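Local coordinates for truncated hemoglobin 4 (Chlamydomonas reinhardtii, PDB 6BME), which binds a six-coordinate heme b through its 2-on-2 globin domain, one part of a longer protein, and probably takes part in oxygen binding, at residues 88-91 with 92-96; 16-19 with 20-24; 30-33 with 34-37. All blocks are in the same frame, centred on the assembly; numbering follows the deposited sequence.

Contact 1 of 3, residues 88-91 with 92-96; sequences GHFV and DSLKE
Ser93 bonds back to the carbonyl of His89, one turn earlier on helix 80-96. This is the G helix of the 2-on-2 globin fold, at the place where it meets helix 10-25.

His89 O takes two bonds from the same residue, Ser93 N at 2.9 Å and Ser93 OG at 2.7 Å. The two donors arrive from opposite faces of the carbonyl plane. The hydroxyl reaches back because OG stands beside its own backbone N (chi1 -56°), which turns it back along its own helix, on the flank that meets helix 10-25. The Asp92, Leu94 and Lys95 amides make the regular helical bonds to Gly88, Phe90 and Val91. A water joins side chains of the same turn. It gives a bond to Asp92 OD2 (2.7 Å) and lies in the ring plane at the edge of His89, by ND1. The other ring nitrogen, NE2, is bonded to Asp27.

The apolar contact is on the buried side. Leu94 lies over one face of the Phe90 ring, near its rim. Helix 101-114 covers both residues, and the Phe90 ring also meets Phe20 edge-to-face. The nearest pair is Phe90 CE2 and Leu94 CD1, 3.7 Å apart.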
ATOM      1  N   GLY A  88      -2.502   2.176  -7.683  1.00 12.43           N
ATOM      2  CA  GLY A  88      -3.115   1.523  -8.837  1.00 10.92           C
ATOM      3  C   GLY A  88      -2.935   0.013  -8.821  1.00 13.49           C
ATOM      4  O   GLY A  88      -3.873  -0.739  -9.102  1.00 11.92           O
ATOM      5  N   HIS A  89      -1.725  -0.456  -8.499  1.00 11.19           N
ATOM      6  CA  HIS A  89      -1.533  -1.897  -8.387  1.00 11.51           C
ATOM      7  C   HIS A  89      -2.428  -2.489  -7.313  1.00 13.15           C
ATOM      8  O   HIS A  89      -2.916  -3.616  -7.463  1.00 12.02           O
ATOM      9  CB  HIS A  89      -0.076  -2.236  -8.079  1.00 10.48           C
ATOM     10  CG  HIS A  89       0.855  -2.018  -9.233  1.00 15.03           C
ATOM     11  ND1 HIS A  89       0.573  -2.451 -10.511  1.00 15.40           N
ATOM     12  CD2 HIS A  89       2.067  -1.414  -9.298  1.00 12.52           C
ATOM     13  CE1 HIS A  89       1.573  -2.122 -11.313  1.00 11.33           C
ATOM     14  NE2 HIS A  89       2.496  -1.499 -10.599  1.00 11.88           N
ATOM     15  N   PHE A  90      -2.670  -1.747  -6.232  1.00 10.82           N
ATOM     16  CA  PHE A  90      -3.517  -2.274  -5.170  1.00 13.38           C
ATOM     17  C   PHE A  90      -4.948  -2.485  -5.659  1.00 15.83           C
ATOM     18  O   PHE A  90      -5.529  -3.561  -5.465  1.00 14.43           O
ATOM     19  CB  PHE A  90      -3.491  -1.350  -3.956  1.00 10.77           C
ATOM     20  CG  PHE A  90      -4.304  -1.861  -2.812  1.00 12.04           C
ATOM     21  CD1 PHE A  90      -3.869  -2.962  -2.068  1.00 11.90           C
ATOM     22  CD2 PHE A  90      -5.503  -1.272  -2.490  1.00 12.64           C
ATOM     23  CE1 PHE A  90      -4.623  -3.443  -1.017  1.00 12.46           C
ATOM     24  CE2 PHE A  90      -6.268  -1.753  -1.432  1.00 14.83           C
ATOM     25  CZ  PHE A  90      -5.835  -2.833  -0.705  1.00 17.21           C
ATOM     26  N   VAL A  91      -5.539  -1.471  -6.298  1.00 13.59           N
ATOM     27  CA  VAL A  91      -6.922  -1.640  -6.734  1.00 16.65           C
ATOM     28  C   VAL A  91      -6.996  -2.659  -7.867  1.00 15.08           C
ATOM     29  O   VAL A  91      -7.953  -3.431  -7.944  1.00 15.05           O
ATOM     30  CB  VAL A  91      -7.560  -0.294  -7.127  1.00 16.26           C
ATOM     31  CG1 VAL A  91      -7.525   0.657  -5.956  1.00 13.30           C
ATOM     32  CG2 VAL A  91      -6.852   0.318  -8.326  1.00 23.53           C
ATOM     33  N   ASP A  92      -5.977  -2.716  -8.730  1.00 13.68           N
ATOM     34  CA  ASP A  92      -5.939  -3.770  -9.737  1.00 14.47           C
ATOM     35  C   ASP A  92      -5.928  -5.144  -9.081  1.00 18.30           C
ATOM     36  O   ASP A  92      -6.583  -6.070  -9.566  1.00 15.98           O
ATOM     37  CB  ASP A  92      -4.717  -3.606 -10.641  1.00 14.08           C
ATOM     38  CG  ASP A  92      -4.780  -2.346 -11.494  1.00 19.80           C
ATOM     39  OD1 ASP A  92      -5.811  -1.636 -11.465  1.00 14.34           O
ATOM     40  OD2 ASP A  92      -3.783  -2.067 -12.188  1.00 13.72           O
ATOM     41  N   SER A  93      -5.176  -5.302  -7.984  1.00 17.05           N
ATOM     42  CA  SER A  93      -5.177  -6.578  -7.274  1.00 14.71           C
ATOM     43  C   SER A  93      -6.571  -6.925  -6.789  1.00 15.60           C
ATOM     44  O   SER A  93      -7.023  -8.063  -6.948  1.00 16.67           O
ATOM     45  CB  SER A  93      -4.204  -6.540  -6.096  1.00 13.91           C
ATOM     46  OG  SER A  93      -2.910  -6.182  -6.535  1.00 13.19           O
ATOM     47  N   LEU A  94      -7.279  -5.949  -6.219  1.00 15.34           N
ATOM     48  CA  LEU A  94      -8.627  -6.211  -5.729  1.00 16.48           C
ATOM     49  C   LEU A  94      -9.557  -6.636  -6.863  1.00 23.28           C
ATOM     50  O   LEU A  94     -10.345  -7.576  -6.708  1.00 22.53           O
ATOM     51  CB  LEU A  94      -9.177  -4.977  -5.017  1.00 16.01           C
ATOM     52  CG  LEU A  94      -8.458  -4.440  -3.785  1.00 15.73           C
ATOM     53  CD1 LEU A  94      -9.143  -3.160  -3.308  1.00 15.29           C
ATOM     54  CD2 LEU A  94      -8.448  -5.495  -2.692  1.00 15.55           C
ATOM     55  N   LYS A  95      -9.472  -5.961  -8.015  1.00 22.04           N
ATOM     56  CA  LYS A  95     -10.315  -6.319  -9.152  1.00 20.95           C
ATOM     57  C   LYS A  95      -9.996  -7.719  -9.656  1.00 19.94           C
ATOM     58  O   LYS A  95     -10.906  -8.494  -9.975  1.00 20.75           O
ATOM     59  CB  LYS A  95     -10.143  -5.298 -10.283  1.00 20.02           C
ATOM     60  CG  LYS A  95     -10.497  -3.881  -9.890  1.00 19.31           C
ATOM     61  CD  LYS A  95     -10.144  -2.909 -11.012  1.00 27.27           C
ATOM     62  CE  LYS A  95     -10.313  -1.462 -10.580  1.00 26.87           C
ATOM     63  NZ  LYS A  95      -9.819  -0.535 -11.640  1.00 28.78           N
ATOM     64  N   GLU A  96      -8.709  -8.052  -9.759  1.00 18.70           N
ATOM     65  CA  GLU A  96      -8.318  -9.378 -10.229  1.00 23.53           C
ATOM     66  C   GLU A  96      -8.813 -10.484  -9.309  1.00 23.23           C
ATOM     67  O   GLU A  96      -9.061 -11.609  -9.765  1.00 21.74           O
ATOM     68  CB  GLU A  96      -6.804  -9.448 -10.374  1.00 18.78           C
ATOM     69  CG  GLU A  96      -6.324  -8.593 -11.531  1.00 26.22           C
ATOM     70  CD  GLU A  96      -4.826  -8.504 -11.610  1.00 24.30           C
ATOM     71  OE1 GLU A  96      -4.149  -9.385 -11.029  1.00 20.74           O
ATOM     72  OE2 GLU A  96      -4.337  -7.554 -12.260  1.00 17.34           O
TER
HETATM   73  O   HOH W   1      -1.583  -3.639 -12.103  1.00 12.20           O

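Contact 2 of 3, residues 16-19 with 20-24; sequences TVDV and FYKKL
Val19 and Lys23 lie side by side and point the same way from the helix. The lysine aliphatic chain runs along the valine, and Lys23 CE comes to 3.8 Å from Val19 CG1. That methyl faces the lysine because it stands anti to the valine nitrogen (chi1 167°). The Lys23 chain is extended until its last torsion, where it bends. NZ then makes a salt bridge to Glu96 on helix 80-96.

Asp18 and Lys22 are set differently. Their side chains cross at a slant. The lysine passes over the Asp18 carbonyl, with Lys22 CG 3.2 Å from Asp18 O, and then turns at chi4 (121°). This brings Lys22 NZ to 3.7 Å from Asp18 CB, alongside the base of the aspartate. Lys22 NZ stays 4.1 Å from Asp18 OD2, too far for a salt bridge. The opposite charges probably still attract each other weakly.

Val19, Lys23, Asp18 and Lys22 all belong to helix 10-25, the B helix of the 2-on-2 globin fold. Its regular bonds run from Phe20 to Thr16, Tyr21 to Val17, Lys22 to Asp18 and Lys23 to Val19. The shortest of them is Tyr21 N to Val17 O, 2.7 Å.

The two aromatic side chains leave on other sides of the helix. Tyr21 CB rests 3.2 Å from Val17 O, and the ring leads away from the earlier turn. Tyr21 also touches Met39 of helix 39-53. The Phe20 ring is buried, and Leu24 CD1 stands 4.1 Å above one of its faces, displaced toward the rim. The Phe20 side chain is about 6 Å from that of the heme-binding Lys45, close to the heme pocket. Its ring meets that of Phe49, and the side chain touches Gln46, both on helix 39-53.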
ATOM      1  N   THR A  16      -4.681 -12.231  -2.239  1.00 18.27           N
ATOM      2  CA  THR A  16      -4.650 -10.820  -2.627  1.00 19.16           C
ATOM      3  C   THR A  16      -3.298 -10.194  -2.313  1.00 24.23           C
ATOM      4  O   THR A  16      -2.750  -9.438  -3.127  1.00 15.00           O
ATOM      5  CB  THR A  16      -5.764 -10.053  -1.916  1.00 16.85           C
ATOM      6  OG1 THR A  16      -7.025 -10.669  -2.210  1.00 18.85           O
ATOM      7  CG2 THR A  16      -5.788  -8.582  -2.366  1.00 18.73           C
ATOM      8  N   VAL A  17      -2.753 -10.489  -1.129  1.00 15.89           N
ATOM      9  CA  VAL A  17      -1.437  -9.975  -0.755  1.00 15.02           C
ATOM     10  C   VAL A  17      -0.376 -10.429  -1.757  1.00 15.10           C
ATOM     11  O   VAL A  17       0.470  -9.632  -2.189  1.00 14.19           O
ATOM     12  CB  VAL A  17      -1.088 -10.402   0.688  1.00 22.02           C
ATOM     13  CG1 VAL A  17       0.401 -10.170   0.988  1.00 15.65           C
ATOM     14  CG2 VAL A  17      -1.956  -9.637   1.698  1.00 19.07           C
ATOM     15  N   ASP A  18      -0.414 -11.705  -2.157  1.00 16.33           N
ATOM     16  CA  ASP A  18       0.578 -12.214  -3.103  1.00 16.70           C
ATOM     17  C   ASP A  18       0.466 -11.518  -4.455  1.00 16.16           C
ATOM     18  O   ASP A  18       1.479 -11.114  -5.042  1.00 15.92           O
ATOM     19  CB  ASP A  18       0.442 -13.730  -3.254  1.00 31.55           C
ATOM     20  CG  ASP A  18       1.237 -14.492  -2.200  1.00 39.62           C
ATOM     21  OD1 ASP A  18       1.916 -13.839  -1.372  1.00 39.99           O
ATOM     22  OD2 ASP A  18       1.180 -15.741  -2.198  1.00 40.18           O
ATOM     23  N   VAL A  19      -0.760 -11.363  -4.962  1.00 16.33           N
ATOM     24  CA  VAL A  19      -0.965 -10.633  -6.216  1.00 15.95           C
ATOM     25  C   VAL A  19      -0.356  -9.239  -6.115  1.00 18.21           C
ATOM     26  O   VAL A  19       0.411  -8.808  -6.986  1.00 14.21           O
ATOM     27  CB  VAL A  19      -2.464 -10.553  -6.554  1.00 17.54           C
ATOM     28  CG1 VAL A  19      -2.714  -9.515  -7.687  1.00 15.90           C
ATOM     29  CG2 VAL A  19      -3.015 -11.930  -6.914  1.00 18.16           C
ATOM     30  N   PHE A  20      -0.671  -8.536  -5.026  1.00 13.80           N
ATOM     31  CA  PHE A  20      -0.250  -7.154  -4.837  1.00 12.60           C
ATOM     32  C   PHE A  20       1.260  -7.071  -4.688  1.00 19.14           C
ATOM     33  O   PHE A  20       1.908  -6.239  -5.331  1.00 14.41           O
ATOM     34  CB  PHE A  20      -0.985  -6.596  -3.616  1.00 12.28           C
ATOM     35  CG  PHE A  20      -0.657  -5.177  -3.272  1.00 13.76           C
ATOM     36  CD1 PHE A  20      -0.525  -4.202  -4.257  1.00 10.75           C
ATOM     37  CD2 PHE A  20      -0.541  -4.801  -1.945  1.00 12.15           C
ATOM     38  CE1 PHE A  20      -0.229  -2.880  -3.910  1.00 12.94           C
ATOM     39  CE2 PHE A  20      -0.259  -3.487  -1.595  1.00 12.51           C
ATOM     40  CZ  PHE A  20      -0.101  -2.527  -2.575  1.00 10.84           C
ATOM     41  N   TYR A  21       1.834  -7.966  -3.884  1.00 16.56           N
ATOM     42  CA  TYR A  21       3.280  -8.023  -3.703  1.00 13.78           C
ATOM     43  C   TYR A  21       4.000  -8.236  -5.029  1.00 12.87           C
ATOM     44  O   TYR A  21       4.965  -7.527  -5.351  1.00 12.55           O
ATOM     45  CB  TYR A  21       3.621  -9.142  -2.718  1.00 21.49           C
ATOM     46  CG  TYR A  21       5.085  -9.489  -2.664  1.00 29.59           C
ATOM     47  CD1 TYR A  21       5.967  -8.731  -1.913  1.00 42.65           C
ATOM     48  CD2 TYR A  21       5.586 -10.575  -3.359  1.00 35.26           C
ATOM     49  CE1 TYR A  21       7.311  -9.043  -1.855  1.00 47.37           C
ATOM     50  CE2 TYR A  21       6.929 -10.898  -3.308  1.00 43.16           C
ATOM     51  CZ  TYR A  21       7.786 -10.126  -2.556  1.00 48.38           C
ATOM     52  OH  TYR A  21       9.126 -10.439  -2.503  1.00 57.49           O
ATOM     53  N   LYS A  22       3.532  -9.203  -5.823  1.00 13.89           N
ATOM     54  CA  LYS A  22       4.220  -9.525  -7.070  1.00 14.51           C
ATOM     55  C   LYS A  22       4.137  -8.370  -8.058  1.00 14.77           C
ATOM     56  O   LYS A  22       5.110  -8.088  -8.770  1.00 20.30           O
ATOM     57  CB  LYS A  22       3.644 -10.814  -7.667  1.00 18.85           C
ATOM     58  CG  LYS A  22       3.986 -12.057  -6.854  1.00 24.49           C
ATOM     59  CD  LYS A  22       3.358 -13.301  -7.450  1.00 27.79           C
ATOM     60  CE  LYS A  22       3.571 -14.524  -6.551  1.00 35.00           C
ATOM     61  NZ  LYS A  22       2.279 -15.141  -6.125  1.00 33.51           N
ATOM     62  N   LYS A  23       3.002  -7.662  -8.090  1.00 13.45           N
ATOM     63  CA  LYS A  23       2.903  -6.463  -8.925  1.00 12.64           C
ATOM     64  C   LYS A  23       3.984  -5.447  -8.569  1.00 11.70           C
ATOM     65  O   LYS A  23       4.623  -4.873  -9.453  1.00 13.83           O
ATOM     66  CB  LYS A  23       1.517  -5.826  -8.789  1.00 12.33           C
ATOM     67  CG  LYS A  23       0.410  -6.505  -9.576  1.00 16.65           C
ATOM     68  CD  LYS A  23      -0.938  -5.861  -9.264  1.00 16.69           C
ATOM     69  CE  LYS A  23      -2.083  -6.580  -9.962  1.00 18.72           C
ATOM     70  NZ  LYS A  23      -1.981  -6.468 -11.450  1.00 16.43           N
ATOM     71  N   LEU A  24       4.200  -5.199  -7.272  1.00 11.09           N
ATOM     72  CA  LEU A  24       5.211  -4.220  -6.879  1.00 13.65           C
ATOM     73  C   LEU A  24       6.610  -4.695  -7.251  1.00 16.64           C
ATOM     74  O   LEU A  24       7.419  -3.923  -7.783  1.00 18.55           O
ATOM     75  CB  LEU A  24       5.127  -3.933  -5.379  1.00  9.78           C
ATOM     76  CG  LEU A  24       3.784  -3.495  -4.798  1.00 16.71           C
ATOM     77  CD1 LEU A  24       3.968  -3.081  -3.345  1.00 17.05           C
ATOM     78  CD2 LEU A  24       3.183  -2.356  -5.607  1.00 15.59           C
TER

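Contact 3 of 3, residues 30-33 with 34-37; sequences LEPF and FRGV. With HEM (protoporphyrin IX containing Fe), chain C.
Glu31 and Arg35 form a two-pronged salt bridge within the loop between helices 10-25 and 39-53. The guanidinium meets the carboxylate side-on. Arg35 NE binds Glu31 OE2 at 2.8 Å, nearly straight (166°) and in the guanidinium plane. Arg35 NH2 binds Glu31 OE1 at 3.0 Å, on the syn lone pair of that oxygen and somewhat tilted. The two planes are 38° apart. The glutamate turns back to its partner by a bend at chi2 (-84°), while the arginine stays extended from CG to NE. Pro32 CG covers one guanidinium face near its rim. With Glu31 replaced by an alanine, the Arg35 guanidinium would probably lose its charge mate and be freer to swing off the proline.

The backbone also closes on itself. Phe34 N bonds to Glu31 O at 2.8 Å, and Arg35 N bonds to Pro32 O at 3.3 Å. Both donors stand above the carbonyl planes. A type II turn then runs from Phe34 to Val37. Gly36 in it has a positive phi, at which a side chain would press on the preceding carbonyl oxygen.

Phe34 is buried on the inner side of the loop. Its CD2 rests 3.4 Å from Leu30 O. The far end of the ring reaches the heme, with Phe34 CZ 3.7 Å from the vinyl carbon HEM CBC and Phe34 CE1 3.8 Å from the meso carbon HEM CHD. Phe33 approaches the same vinyl, its CB 3.6 Å from HEM CBC. Phe34 also touches Lys45, the lysine ligand of the heme. The arrangement is that of the globin CD region, whose aromatic residues wall the heme pocket.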
ATOM      1  N   LEU A  30       9.179   0.590  -9.173  1.00  9.62           N
ATOM      2  CA  LEU A  30       8.949   0.456  -7.736  1.00 10.33           C
ATOM      3  C   LEU A  30       9.887  -0.525  -7.050  1.00 10.04           C
ATOM      4  O   LEU A  30      10.261  -0.308  -5.900  1.00 12.27           O
ATOM      5  CB  LEU A  30       7.512   0.009  -7.483  1.00 11.79           C
ATOM      6  CG  LEU A  30       6.440   0.946  -8.032  1.00 12.84           C
ATOM      7  CD1 LEU A  30       5.076   0.302  -7.921  1.00 12.04           C
ATOM      8  CD2 LEU A  30       6.485   2.284  -7.278  1.00 11.57           C
ATOM      9  N   GLU A  31      10.254  -1.611  -7.722  1.00  9.62           N
ATOM     10  CA  GLU A  31      11.112  -2.624  -7.113  1.00 10.23           C
ATOM     11  C   GLU A  31      12.348  -2.052  -6.422  1.00 10.08           C
ATOM     12  O   GLU A  31      12.669  -2.520  -5.316  1.00 12.31           O
ATOM     13  CB  GLU A  31      11.493  -3.655  -8.189  1.00 12.10           C
ATOM     14  CG  GLU A  31      12.524  -4.686  -7.766  1.00 16.00           C
ATOM     15  CD  GLU A  31      13.957  -4.186  -7.912  1.00 21.18           C
ATOM     16  OE1 GLU A  31      14.236  -3.376  -8.824  1.00 22.28           O
ATOM     17  OE2 GLU A  31      14.801  -4.597  -7.097  1.00 22.50           O
ATOM     18  N   PRO A  32      13.061  -1.060  -6.971  1.00 16.20           N
ATOM     19  CA  PRO A  32      14.278  -0.601  -6.286  1.00 15.38           C
ATOM     20  C   PRO A  32      14.042  -0.115  -4.867  1.00 15.12           C
ATOM     21  O   PRO A  32      14.960  -0.225  -4.052  1.00 12.23           O
ATOM     22  CB  PRO A  32      14.790   0.520  -7.202  1.00 14.23           C
ATOM     23  CG  PRO A  32      14.337   0.096  -8.558  1.00 14.60           C
ATOM     24  CD  PRO A  32      12.924  -0.405  -8.287  1.00  9.98           C
ATOM     25  N   PHE A  33      12.850   0.397  -4.534  1.00 11.14           N
ATOM     26  CA  PHE A  33      12.581   0.794  -3.150  1.00 10.00           C
ATOM     27  C   PHE A  33      12.529  -0.397  -2.203  1.00 12.89           C
ATOM     28  O   PHE A  33      12.646  -0.212  -0.988  1.00 12.75           O
ATOM     29  CB  PHE A  33      11.267   1.573  -3.044  1.00  8.17           C
ATOM     30  CG  PHE A  33      11.322   2.925  -3.691  1.00  9.18           C
ATOM     31  CD1 PHE A  33      11.989   3.973  -3.067  1.00  7.81           C
ATOM     32  CD2 PHE A  33      10.731   3.144  -4.928  1.00  7.19           C
ATOM     33  CE1 PHE A  33      12.062   5.229  -3.656  1.00 12.26           C
ATOM     34  CE2 PHE A  33      10.805   4.392  -5.541  1.00  9.63           C
ATOM     35  CZ  PHE A  33      11.470   5.446  -4.893  1.00 12.36           C
ATOM     36  N   PHE A  34      12.366  -1.608  -2.721  1.00  9.24           N
ATOM     37  CA  PHE A  34      12.291  -2.789  -1.867  1.00 17.47           C
ATOM     38  C   PHE A  34      13.612  -3.551  -1.770  1.00 20.68           C
ATOM     39  O   PHE A  34      13.692  -4.545  -1.034  1.00 19.07           O
ATOM     40  CB  PHE A  34      11.165  -3.699  -2.370  1.00 14.08           C
ATOM     41  CG  PHE A  34       9.816  -3.024  -2.344  1.00 14.46           C
ATOM     42  CD1 PHE A  34       9.147  -2.840  -1.147  1.00 14.02           C
ATOM     43  CD2 PHE A  34       9.247  -2.534  -3.502  1.00 22.35           C
ATOM     44  CE1 PHE A  34       7.926  -2.196  -1.107  1.00 14.16           C
ATOM     45  CE2 PHE A  34       8.024  -1.902  -3.479  1.00 21.37           C
ATOM     46  CZ  PHE A  34       7.359  -1.732  -2.277  1.00 21.97           C
ATOM     47  N   ARG A  35      14.646  -3.111  -2.483  1.00 16.30           N
ATOM     48  CA  ARG A  35      15.958  -3.744  -2.393  1.00 17.32           C
ATOM     49  C   ARG A  35      16.490  -3.698  -0.966  1.00 19.55           C
ATOM     50  O   ARG A  35      16.526  -2.641  -0.331  1.00 19.19           O
ATOM     51  CB  ARG A  35      16.934  -3.050  -3.345  1.00 19.52           C
ATOM     52  CG  ARG A  35      16.632  -3.363  -4.797  1.00 15.38           C
ATOM     53  CD  ARG A  35      17.488  -2.585  -5.764  1.00 16.56           C
ATOM     54  NE  ARG A  35      17.008  -2.811  -7.125  1.00 20.21           N
ATOM     55  CZ  ARG A  35      17.596  -2.337  -8.215  1.00 23.10           C
ATOM     56  NH1 ARG A  35      18.699  -1.603  -8.102  1.00 17.76           N
ATOM     57  NH2 ARG A  35      17.078  -2.597  -9.413  1.00 22.81           N
ATOM     58  N   GLY A  36      16.908  -4.852  -0.460  1.00 24.81           N
ATOM     59  CA  GLY A  36      17.420  -4.925   0.889  1.00 30.58           C
ATOM     60  C   GLY A  36      16.372  -5.056   1.976  1.00 30.52           C
ATOM     61  O   GLY A  36      16.740  -5.230   3.146  1.00 31.56           O
ATOM     62  N   VAL A  37      15.085  -4.987   1.645  1.00 22.23           N
ATOM     63  CA  VAL A  37      14.028  -5.181   2.634  1.00 20.60           C
ATOM     64  C   VAL A  37      13.707  -6.668   2.733  1.00 13.82           C
ATOM     65  O   VAL A  37      13.296  -7.292   1.747  1.00 23.69           O
ATOM     66  CB  VAL A  37      12.768  -4.379   2.291  1.00 22.31           C
ATOM     67  CG1 VAL A  37      11.802  -4.450   3.474  1.00 21.08           C
ATOM     68  CG2 VAL A  37      13.119  -2.938   1.968  1.00 22.99           C
TER
HETATM   69  CHA HEM C 201       6.964   0.191   4.922  1.00 13.75           C
HETATM   70  CHB HEM C 201       2.197   0.838   4.469  1.00 10.50           C
HETATM   71  CHC HEM C 201       3.063   3.497   0.516  1.00  8.07           C
HETATM   72  CHD HEM C 201       7.383   1.368   0.212  1.00 10.94           C
HETATM   73  C1A HEM C 201       5.619   0.136   5.214  1.00 13.77           C
HETATM   74  C2A HEM C 201       4.964  -0.485   6.358  1.00 13.84           C
HETATM   75  C3A HEM C 201       3.640  -0.298   6.198  1.00 13.10           C
HETATM   76  C4A HEM C 201       3.413   0.437   4.975  1.00  8.62           C
HETATM   77  CMA HEM C 201       2.491  -0.743   7.125  1.00 11.28           C
HETATM   78  CAA HEM C 201       5.653  -1.221   7.551  1.00 22.40           C
HETATM   79  CBA HEM C 201       6.457  -2.436   7.088  1.00 34.87           C
HETATM   80  CGA HEM C 201       6.951  -3.285   8.245  1.00 39.48           C
HETATM   81  O1A HEM C 201       7.747  -2.777   9.097  1.00 34.09           O
HETATM   82  O2A HEM C 201       6.557  -4.488   8.288  1.00 31.63           O
HETATM   83  C1B HEM C 201       2.027   1.732   3.430  1.00  9.27           C
HETATM   84  C2B HEM C 201       0.844   2.517   3.140  1.00 10.14           C
HETATM   85  C3B HEM C 201       1.108   3.256   2.052  1.00 10.74           C
HETATM   86  C4B HEM C 201       2.443   2.938   1.608  1.00 11.13           C
HETATM   87  CMB HEM C 201      -0.462   2.519   3.969  1.00 10.96           C
HETATM   88  CAB HEM C 201       0.206   4.258   1.293  1.00 13.05           C
HETATM   89  CBB HEM C 201      -1.126   4.243   1.338  1.00 15.27           C
HETATM   90  C1C HEM C 201       4.275   3.080   0.033  1.00  8.36           C
HETATM   91  C2C HEM C 201       4.825   3.409  -1.248  1.00  8.65           C
HETATM   92  C3C HEM C 201       6.008   2.812  -1.367  1.00  7.07           C
HETATM   93  C4C HEM C 201       6.262   2.091  -0.130  1.00  6.96           C
HETATM   94  CMC HEM C 201       4.115   4.284  -2.304  1.00 13.02           C
HETATM   95  CAC HEM C 201       6.911   2.904  -2.612  1.00  9.16           C
HETATM   96  CBC HEM C 201       7.640   1.855  -3.003  1.00 16.34           C
HETATM   97  C1D HEM C 201       7.677   0.933   1.494  1.00 12.66           C
HETATM   98  C2D HEM C 201       8.947   0.411   1.954  1.00  8.10           C
HETATM   99  C3D HEM C 201       8.823   0.084   3.239  1.00 10.24           C
HETATM  100  C4D HEM C 201       7.474   0.390   3.652  1.00 11.18           C
HETATM  101  CMD HEM C 201      10.197   0.249   1.071  1.00  9.11           C
HETATM  102  CAD HEM C 201       9.892  -0.547   4.178  1.00 14.46           C
HETATM  103  CBD HEM C 201      10.858   0.519   4.676  1.00 22.24           C
HETATM  104  CGD HEM C 201      11.895  -0.176   5.527  1.00 23.50           C
HETATM  105  O1D HEM C 201      11.524  -1.102   6.293  1.00 22.50           O
HETATM  106  O2D HEM C 201      13.083   0.209   5.451  1.00 27.71           O
HETATM  107  NA  HEM C 201       4.644   0.666   4.401  1.00 10.63           N
HETATM  108  NB  HEM C 201       2.991   2.018   2.474  1.00  8.14           N
HETATM  109  NC  HEM C 201       5.182   2.285   0.690  1.00  9.76           N
HETATM  110  ND  HEM C 201       6.797   0.919   2.566  1.00  7.35           N
HETATM  111 FE   HEM C 201       4.899   1.459   2.513  1.00  7.94          FE

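In the fold
Contacts 1 and 2 sit on neighbouring helices, with centres about 9 Å apart. Glu96 OE2 and Lys23 NZ join them by a salt bridge of 2.7 Å. Ser93 OG also packs on Phe20 CA, 3.3 Å away. Contact 3 lies about 14 Å from contact 2 and about 20 Å from contact 1, centre to centre. Leu24 links it to contact 2, with Leu24 CD1 3.8 Å from Phe34 CZ. Contact 1 reaches it through His89 CD2 on Leu30 CD1, at 3.7 Å. The side chain of Phe90 is about 8 Å from the heme, that of Phe20 about 7 Å, and Phe34 touches it. From Lys45, its ligand, Phe34 is about 4 Å and Phe20 about 6 Å.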